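Local coordinates for protein alpha-1,3-glucanase (Paenibacillus glycanilyticus, PDB 6K0P) that probably hydrolyses the alpha-1,3-glucosidic linkages of alpha-1,3-glucan as a member of glycoside hydrolase family 87, at residues P177-P182 and I268-A273; K186-S191 and L200-Q205. The protein carries 1 engineered substitution. All blocks are in the same frame, centred on the assembly; numbering follows the deposited sequence.

Contact 1: P177-P182 and I268-A273; sequences PPQANP and IRDLSA
Q179 lays the end of its side chain against the carboxylate of D270, crossing it at about a right angle. The amide nitrogen NE2 of Q179 gives a hydrogen bond of 3.0 Å to OD2 of D270, nearly straight at 173°. The acceptor lies in the plane of the glutamine amide but is met on its anti side, with NE2 lifted 35° out of the carboxylate plane. From the opposite face of that plane R269 NH1 closes on the same OD2 at 2.8 Å, in a salt bridge between neighbours in sequence. The bond is more bent at the hydrogen, and OD2 of D270 lies somewhat out of the guanidinium plane. R269 gets there with CG lodged between its backbone N and carbonyl carbon (chi1 66°), from which the chain runs extended as far as NE. Its guanidinium stands almost perpendicular to the Q179 amide, and NH1 of R269 and NE2 of Q179 stay 3.9 Å apart. A water also donates to OD2 of D270, at 2.9 Å, while N300 binds the other oxygen, OD1. Replacing this aspartate with an alanine would probably leave the R269 guanidinium without its countercharge and free to swing, and cost the Q179 amide one of its acceptors. NE2 of Q179 also bonds to the carbonyl oxygen of G236, at the end of strand 233-236, so this one nitrogen serves both. D270 sits at the corner between strands 267-269 and 271-274, whose parallel pairing with strands before and after them is typical of the right-handed beta-helix of the pectate lyase-like clan.

Contact 2: K186-S191 and L200-Q205; sequences KYVAVS and LTEFRQ. With SO4 (sulfate ion), chain F.
The beta-alpha-beta unit made by strand 187-189, helix 196-204 and strand 211-214 holds this contact, in which V188 points its side chain at the helix. Both methyl groups of V188 are used. CG1 of V188 makes the closest approach, 3.4 Å from OE1 of E202, and CG2 lies against both CG (3.9 Å) and the carboxylate of that residue. The extended E202 chain, its CG anti to the backbone N (chi1 -174°), crosses V188 at a slant and carries its carboxylate to the valine methyls. The contact is one of van der Waals type; the charge of E202 is answered by K194, which forms a salt bridge to OE1. CG2 of V188 also approaches the start of the F203 side chain, 4.4 Å from CB, whereas the ring of F203 leads away from the strand and has a cation-pi partner in R230. At the C-terminal end of the helix, R204 and Q205 bind a sulfate ion, probably from the crystallisation liquor. R204 offers two N-H groups from its guanidinium edge, NE to sulfate O2 and NH2 to sulfate O4, each at 3.0 Å and 166°. Q205 NE2 adds a second donor to O4, also at 3.0 Å. A bend at chi3 of R204 (-41°) brings one face of its guanidinium to T201, whose CA lies 3.3 Å above the plane, offset toward the rim. Within the fold, V188 also packs on A199, strand 187-189 pairs in parallel with strand 211-214, and L200 turns from V188 toward I212 on that strand and I225 and L227 on strand 224-227.

How the contacts relate
Contact 1 and contact 2 have centres about 15 Å apart and share one run of chain, since residues 177-182 lead directly toward strand 187-189. They touch where N181 ND2 lies 3.1 Å from the backbone oxygen of Y187, a probable hydrogen bond, and where P182 CB packs 3.9 Å from Y187 CE1. Contact 2 is nested inside the loop that contact 1 closes: the chain first forms the strand-helix unit, then runs on to residues 268-273. Both belong to one end of the parallel beta architecture. Neither contact includes residues lining the glycan pockets, although K243, which borders one of them, touches S272 of segment 268-273.

Contact 1: P177-P182 and I268-A273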
loop_
_atom_site.group_PDB
_atom_site.type_symbol
_atom_site.label_atom_id
_atom_site.label_comp_id
_atom_site.label_asym_id
_atom_site.label_seq_id
_atom_site.Cartn_x
_atom_site.Cartn_y
_atom_site.Cartn_z
ATOM N N PRO A 177 -5.043 -26.478 4.692
ATOM C CA PRO A 177 -3.810 -27.206 5.043
ATOM C C PRO A 177 -2.721 -26.945 4.017
ATOM O O PRO A 177 -3.017 -26.563 2.871
ATOM C CB PRO A 177 -4.251 -28.682 5.015
ATOM C CG PRO A 177 -5.727 -28.645 5.207
ATOM C CD PRO A 177 -6.213 -27.367 4.580
ATOM N N PRO A 178 -1.451 -27.136 4.386
ATOM C CA PRO A 178 -0.356 -26.839 3.452
ATOM C C PRO A 178 -0.394 -27.717 2.212
ATOM O O PRO A 178 -0.725 -28.905 2.271
ATOM C CB PRO A 178 0.906 -27.105 4.279
ATOM C CG PRO A 178 0.462 -28.050 5.357
ATOM C CD PRO A 178 -0.954 -27.635 5.679
ATOM N N GLN A 179 -0.006 -27.119 1.089
ATOM C CA GLN A 179 0.069 -27.803 -0.194
ATOM C C GLN A 179 1.419 -28.503 -0.332
ATOM O O GLN A 179 2.470 -27.910 -0.058
ATOM C CB GLN A 179 -0.194 -26.773 -1.296
ATOM C CG GLN A 179 0.550 -26.873 -2.606
ATOM C CD GLN A 179 0.316 -25.617 -3.455
ATOM O OE1 GLN A 179 -0.735 -25.488 -4.080
ATOM N NE2 GLN A 179 1.285 -24.692 -3.480
ATOM N N ALA A 180 1.377 -29.780 -0.724
ATOM C CA ALA A 180 2.562 -30.617 -0.846
ATOM C C ALA A 180 3.328 -30.303 -2.130
ATOM O O ALA A 180 2.867 -29.567 -3.003
ATOM C CB ALA A 180 2.143 -32.083 -0.886
ATOM N N ASN A 181 4.502 -30.904 -2.257
ATOM C CA ASN A 181 5.252 -30.817 -3.499
ATOM C C ASN A 181 4.352 -31.276 -4.646
ATOM O O ASN A 181 3.819 -32.393 -4.592
ATOM C CB ASN A 181 6.481 -31.725 -3.395
ATOM C CG ASN A 181 7.441 -31.552 -4.563
ATOM O OD1 ASN A 181 7.027 -31.218 -5.670
ATOM N ND2 ASN A 181 8.734 -31.763 -4.314
ATOM N N PRO A 182 4.139 -30.453 -5.674
ATOM C CA PRO A 182 3.235 -30.872 -6.757
ATOM C C PRO A 182 3.688 -32.144 -7.448
ATOM O O PRO A 182 2.847 -32.930 -7.905
ATOM C CB PRO A 182 3.250 -29.672 -7.717
ATOM C CG PRO A 182 3.722 -28.517 -6.884
ATOM C CD PRO A 182 4.667 -29.093 -5.873
ATOM N N ILE A 268 6.955 -17.441 -9.299
ATOM C CA ILE A 268 7.194 -17.565 -7.866
ATOM C C ILE A 268 5.834 -17.509 -7.192
ATOM O O ILE A 268 5.094 -16.532 -7.374
ATOM C CB ILE A 268 8.097 -16.436 -7.343
ATOM C CG1 ILE A 268 9.440 -16.435 -8.082
ATOM C CG2 ILE A 268 8.309 -16.573 -5.840
ATOM C CD1 ILE A 268 10.339 -15.256 -7.736
ATOM N N ARG A 269 5.491 -18.541 -6.418
ATOM C CA ARG A 269 4.137 -18.573 -5.877
ATOM C C ARG A 269 4.036 -19.293 -4.540
ATOM O O ARG A 269 4.837 -20.176 -4.215
ATOM C CB ARG A 269 3.131 -19.184 -6.863
ATOM C CG ARG A 269 3.360 -20.671 -7.161
ATOM C CD ARG A 269 2.288 -21.161 -8.132
ATOM N NE ARG A 269 2.538 -22.469 -8.729
ATOM C CZ ARG A 269 1.992 -23.598 -8.297
ATOM N NH1 ARG A 269 1.184 -23.582 -7.245
ATOM N NH2 ARG A 269 2.249 -24.748 -8.920
ATOM N N ASP A 270 3.008 -18.899 -3.774
ATOM C CA ASP A 270 2.500 -19.675 -2.639
ATOM C C ASP A 270 3.489 -19.709 -1.472
ATOM O O ASP A 270 3.789 -20.764 -0.918
ATOM C CB ASP A 270 2.070 -21.085 -3.059
ATOM C CG ASP A 270 1.049 -21.078 -4.180
ATOM O OD1 ASP A 270 0.314 -20.076 -4.341
ATOM O OD2 ASP A 270 0.965 -22.091 -4.899
ATOM N N LEU A 271 3.978 -18.538 -1.081
ATOM C CA LEU A 271 4.953 -18.475 -0.000
ATOM C C LEU A 271 4.950 -17.068 0.576
ATOM O O LEU A 271 4.373 -16.143 0.003
ATOM C CB LEU A 271 6.352 -18.886 -0.493
ATOM C CG LEU A 271 6.953 -18.157 -1.710
ATOM C CD1 LEU A 271 7.500 -16.777 -1.343
ATOM C CD2 LEU A 271 8.044 -19.019 -2.360
ATOM N N SER A 272 5.635 -16.909 1.698
ATOM C CA SER A 272 5.822 -15.597 2.290
ATOM C C SER A 272 7.304 -15.292 2.442
ATOM O O SER A 272 8.152 -16.195 2.459
ATOM C CB SER A 272 5.106 -15.449 3.647
ATOM O OG SER A 272 5.627 -16.379 4.590
ATOM N N ALA A 273 7.613 -13.996 2.512
ATOM C CA ALA A 273 8.978 -13.531 2.700
ATOM C C ALA A 273 8.976 -12.459 3.775
ATOM O O ALA A 273 8.230 -11.472 3.682
ATOM C CB ALA A 273 9.576 -12.987 1.403
HETATM O O HOH W 1 -1.861 -22.487 -5.231
#

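Contact 2: K186-S191 and L200-Q205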
loop_
_atom_site.group_PDB
_atom_site.type_symbol
_atom_site.label_atom_id
_atom_site.label_comp_id
_atom_site.label_asym_id
_atom_site.label_seq_id
_atom_site.Cartn_x
_atom_site.Cartn_y
_atom_site.Cartn_z
ATOM N N LYS A 186 9.644 -33.600 -10.449
ATOM C CA LYS A 186 9.769 -32.403 -11.265
ATOM C C LYS A 186 10.161 -31.165 -10.482
ATOM O O LYS A 186 10.687 -30.219 -11.079
ATOM C CB LYS A 186 8.466 -32.127 -12.026
ATOM C CG LYS A 186 8.128 -33.238 -13.024
ATOM C CD LYS A 186 6.818 -32.972 -13.734
ATOM C CE LYS A 186 6.389 -34.181 -14.556
ATOM N NZ LYS A 186 5.024 -33.995 -15.121
ATOM N N TYR A 187 9.930 -31.138 -9.175
ATOM C CA TYR A 187 10.280 -29.997 -8.334
ATOM C C TYR A 187 11.261 -30.476 -7.275
ATOM O O TYR A 187 10.907 -31.303 -6.425
ATOM C CB TYR A 187 9.027 -29.412 -7.675
ATOM C CG TYR A 187 8.030 -28.848 -8.660
ATOM C CD1 TYR A 187 7.108 -29.673 -9.287
ATOM C CD2 TYR A 187 8.019 -27.488 -8.973
ATOM C CE1 TYR A 187 6.193 -29.172 -10.205
ATOM C CE2 TYR A 187 7.107 -26.974 -9.888
ATOM C CZ TYR A 187 6.197 -27.826 -10.503
ATOM O OH TYR A 187 5.273 -27.352 -11.407
ATOM N N VAL A 188 12.493 -29.968 -7.332
ATOM C CA VAL A 188 13.506 -30.315 -6.337
ATOM C C VAL A 188 13.114 -29.690 -5.003
ATOM O O VAL A 188 12.913 -28.475 -4.909
ATOM C CB VAL A 188 14.889 -29.820 -6.781
ATOM C CG1 VAL A 188 15.941 -30.209 -5.749
ATOM C CG2 VAL A 188 15.247 -30.387 -8.160
ATOM N N ALA A 189 13.015 -30.508 -3.959
ATOM C CA ALA A 189 12.572 -29.994 -2.665
ATOM C C ALA A 189 13.724 -29.387 -1.875
ATOM O O ALA A 189 14.767 -30.025 -1.676
ATOM C CB ALA A 189 11.920 -31.101 -1.834
ATOM N N VAL A 190 13.527 -28.147 -1.425
ATOM C CA VAL A 190 14.332 -27.627 -0.334
ATOM C C VAL A 190 14.040 -28.480 0.900
ATOM O O VAL A 190 12.935 -29.011 1.068
ATOM C CB VAL A 190 13.960 -26.148 -0.119
ATOM C CG1 VAL A 190 14.588 -25.584 1.156
ATOM C CG2 VAL A 190 14.376 -25.331 -1.353
ATOM N N SER A 191 15.051 -28.651 1.749
ATOM C CA SER A 191 14.907 -29.485 2.934
ATOM C C SER A 191 15.841 -28.962 4.015
ATOM O O SER A 191 16.610 -28.026 3.798
ATOM C CB SER A 191 15.279 -30.933 2.619
ATOM O OG SER A 191 16.691 -31.035 2.506
ATOM N N LEU A 200 18.108 -25.102 -6.493
ATOM C CA LEU A 200 18.109 -24.442 -7.797
ATOM C C LEU A 200 19.239 -24.949 -8.685
ATOM O O LEU A 200 19.059 -25.086 -9.897
ATOM C CB LEU A 200 18.190 -22.924 -7.628
ATOM C CG LEU A 200 16.870 -22.276 -7.208
ATOM C CD1 LEU A 200 17.128 -20.855 -6.751
ATOM C CD2 LEU A 200 15.857 -22.281 -8.341
ATOM N N THR A 201 20.408 -25.228 -8.104
ATOM C CA THR A 201 21.493 -25.807 -8.891
ATOM C C THR A 201 21.091 -27.166 -9.451
ATOM O O THR A 201 21.312 -27.456 -10.633
ATOM C CB THR A 201 22.759 -25.912 -8.043
ATOM O OG1 THR A 201 23.198 -24.597 -7.689
ATOM C CG2 THR A 201 23.873 -26.606 -8.826
ATOM N N GLU A 202 20.485 -28.011 -8.611
ATOM C CA GLU A 202 20.004 -29.303 -9.085
ATOM C C GLU A 202 18.960 -29.127 -10.183
ATOM O O GLU A 202 18.947 -29.871 -11.171
ATOM C CB GLU A 202 19.434 -30.092 -7.903
ATOM C CG GLU A 202 19.032 -31.506 -8.232
ATOM C CD GLU A 202 18.504 -32.254 -7.022
ATOM O OE1 GLU A 202 18.924 -31.928 -5.883
ATOM O OE2 GLU A 202 17.658 -33.157 -7.224
ATOM N N PHE A 203 18.075 -28.139 -10.032
ATOM C CA PHE A 203 17.097 -27.864 -11.078
ATOM C C PHE A 203 17.776 -27.449 -12.381
ATOM O O PHE A 203 17.434 -27.952 -13.457
ATOM C CB PHE A 203 16.100 -26.795 -10.604
ATOM C CG PHE A 203 15.544 -25.954 -11.720
ATOM C CD1 PHE A 203 14.469 -26.395 -12.482
ATOM C CD2 PHE A 203 16.113 -24.723 -12.033
ATOM C CE1 PHE A 203 13.963 -25.628 -13.525
ATOM C CE2 PHE A 203 15.617 -23.956 -13.074
ATOM C CZ PHE A 203 14.546 -24.399 -13.816
ATOM N N ARG A 204 18.734 -26.521 -12.308
ATOM C CA ARG A 204 19.349 -26.014 -13.533
ATOM C C ARG A 204 20.040 -27.129 -14.302
ATOM O O ARG A 204 19.982 -27.171 -15.538
ATOM C CB ARG A 204 20.334 -24.879 -13.223
ATOM C CG ARG A 204 19.688 -23.533 -12.871
ATOM C CD ARG A 204 20.726 -22.405 -12.884
ATOM N NE ARG A 204 21.969 -22.864 -12.277
ATOM C CZ ARG A 204 22.242 -22.788 -10.983
ATOM N NH1 ARG A 204 21.363 -22.247 -10.141
ATOM N NH2 ARG A 204 23.401 -23.247 -10.525
ATOM N N GLN A 205 20.661 -28.063 -13.587
ATOM C CA GLN A 205 21.475 -29.101 -14.211
ATOM C C GLN A 205 20.682 -30.323 -14.649
ATOM O O GLN A 205 21.283 -31.270 -15.171
ATOM C CB GLN A 205 22.610 -29.513 -13.267
ATOM C CG GLN A 205 23.609 -28.392 -13.039
ATOM C CD GLN A 205 24.649 -28.711 -11.980
ATOM O OE1 GLN A 205 24.640 -29.788 -11.383
ATOM N NE2 GLN A 205 25.546 -27.765 -11.735
HETATM S S SO4 F . 25.262 -24.515 -13.785
HETATM O O1 SO4 F . 26.556 -23.869 -13.994
HETATM O O2 SO4 F . 24.194 -23.611 -14.218
HETATM O O3 SO4 F . 25.200 -25.736 -14.586
HETATM O O4 SO4 F . 25.113 -24.847 -12.370
#